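Amino acid amide racemase (Ochrobactrum anthropi, PDB 6GIO) belongs to the class-III aminotransferase family of pyridoxal-5'-phosphate enzymes and carries that cofactor in its pocket. Local coordinates at residues Val369-Thr372 with Ala373-Tyr377. Numbering follows the deposited sequence.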
loop_
_atom_site.group_PDB
_atom_site.type_symbol
_atom_site.label_atom_id
_atom_site.label_comp_id
_atom_site.label_asym_id
_atom_site.label_seq_id
_atom_site.Cartn_x
_atom_site.Cartn_y
_atom_site.Cartn_z
ATOM N N VAL C 369 29.015 13.043 -1.975
ATOM C CA VAL C 369 28.143 11.902 -2.272
ATOM C C VAL C 369 28.794 10.916 -3.244
ATOM O O VAL C 369 28.530 9.715 -3.173
ATOM C CB VAL C 369 26.756 12.368 -2.820
ATOM C CG1 VAL C 369 26.900 13.128 -4.128
ATOM C CG2 VAL C 369 25.805 11.189 -3.027
ATOM N N THR C 370 29.643 11.406 -4.139
ATOM C CA THR C 370 30.368 10.509 -5.033
ATOM C C THR C 370 31.300 9.517 -4.283
ATOM O O THR C 370 31.393 8.317 -4.640
ATOM C CB THR C 370 31.118 11.282 -6.153
ATOM O OG1 THR C 370 31.937 10.360 -6.880
ATOM C CG2 THR C 370 32.001 12.333 -5.608
ATOM N N THR C 371 31.966 9.991 -3.232
ATOM C CA THR C 371 32.764 9.137 -2.372
ATOM C C THR C 371 31.887 8.099 -1.670
ATOM O O THR C 371 32.193 6.918 -1.693
ATOM C CB THR C 371 33.513 9.981 -1.326
ATOM O OG1 THR C 371 34.345 10.894 -2.022
ATOM C CG2 THR C 371 34.368 9.137 -0.381
ATOM N N THR C 372 30.788 8.542 -1.075
ATOM C CA THR C 372 29.865 7.638 -0.396
ATOM C C THR C 372 29.305 6.566 -1.355
ATOM O O THR C 372 29.300 5.384 -1.037
ATOM C CB THR C 372 28.747 8.471 0.247
ATOM O OG1 THR C 372 29.366 9.481 1.070
ATOM C CG2 THR C 372 27.781 7.614 1.072
ATOM N N ALA C 373 28.894 6.966 -2.541
ATOM C CA ALA C 373 28.427 5.996 -3.564
ATOM C C ALA C 373 29.502 4.977 -3.971
ATOM O O ALA C 373 29.193 3.819 -4.193
ATOM C CB ALA C 373 27.877 6.712 -4.808
ATOM N N LYS C 374 30.757 5.408 -4.030
ATOM C CA LYS C 374 31.854 4.530 -4.371
ATOM C C LYS C 374 32.083 3.523 -3.287
ATOM O O LYS C 374 32.432 2.380 -3.570
ATOM C CB LYS C 374 33.153 5.319 -4.597
ATOM C CG LYS C 374 33.186 6.014 -5.935
ATOM C CD LYS C 374 34.495 6.737 -6.132
ATOM C CE LYS C 374 34.460 7.492 -7.443
ATOM N NZ LYS C 374 35.789 8.085 -7.766
ATOM N N ILE C 375 31.927 3.936 -2.034
ATOM C CA ILE C 375 32.065 2.984 -0.931
ATOM C C ILE C 375 30.991 1.865 -1.015
ATOM O O ILE C 375 31.295 0.676 -0.823
ATOM C CB ILE C 375 32.025 3.706 0.430
ATOM C CG1 ILE C 375 33.280 4.592 0.570
ATOM C CG2 ILE C 375 31.937 2.705 1.566
ATOM C CD1 ILE C 375 33.188 5.607 1.677
ATOM N N ILE C 376 29.743 2.230 -1.310
ATOM C CA ILE C 376 28.668 1.227 -1.496
ATOM C C ILE C 376 28.970 0.287 -2.683
ATOM O O ILE C 376 28.773 -0.931 -2.607
ATOM C CB ILE C 376 27.301 1.885 -1.814
ATOM C CG1 ILE C 376 26.897 2.921 -0.766
ATOM C CG2 ILE C 376 26.229 0.835 -1.918
ATOM C CD1 ILE C 376 26.733 2.388 0.622
ATOM N N TYR C 377 29.395 0.879 -3.797
ATOM C CA TYR C 377 29.707 0.092 -4.993
ATOM C C TYR C 377 30.851 -0.884 -4.747
ATOM O O TYR C 377 30.807 -2.061 -5.135
ATOM C CB TYR C 377 30.082 1.006 -6.137
ATOM C CG TYR C 377 30.470 0.243 -7.355
ATOM C CD1 TYR C 377 29.510 -0.187 -8.245
ATOM C CD2 TYR C 377 31.802 -0.038 -7.627
ATOM C CE1 TYR C 377 29.853 -0.887 -9.382
ATOM C CE2 TYR C 377 32.158 -0.739 -8.764
ATOM C CZ TYR C 377 31.173 -1.164 -9.631
ATOM O OH TYR C 377 31.522 -1.868 -10.749
#
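Thr370 turns OG1 trans to its own backbone nitrogen (chi1 173°), and Lys374, one turn later, sends CG back beside its own nitrogen (chi1 -77°) with the rest of the chain fully extended. With these torsions the two side chains run alongside each other in the same direction, the Thr370 hydroxyl OG1 lying 3.9 Å from CE of Lys374. Nearer the backbone, the lysine's CG sits 3.2 Å from the carbonyl O of Thr370, the same oxygen that accepts a hydrogen bond from Lys374 N, 3.0 Å away. One residue earlier, Ala373 N bonds to Val369 O at 2.8 Å. The carbonyl oxygens of Thr371 and Thr372 accept from Ile375 N and Ile376 N in the same i+4 to i pattern, within the first turns of the alpha-helix 369-382. This helix packs against the mixed sheet of the smaller domain of the aminotransferase fold: Thr372 and Ile376 touch Tyr388 on strand 384-389, while Thr371 and Ile375 face helix 406-424 through Val423. On that second side CG2 of Thr371 comes within 4.3 Å of CD1 of Ile375, a loose methyl contact. The Thr372 hydroxyl, held beside its backbone nitrogen, makes a weak hydrogen bond back to the carbonyl of Pro368. Beyond Thr370, the ammonium of Lys374 forms a salt bridge with Asp430 and a hydrogen bond to the carbonyl of Val428, tying the start of the helix to the C-terminal segment.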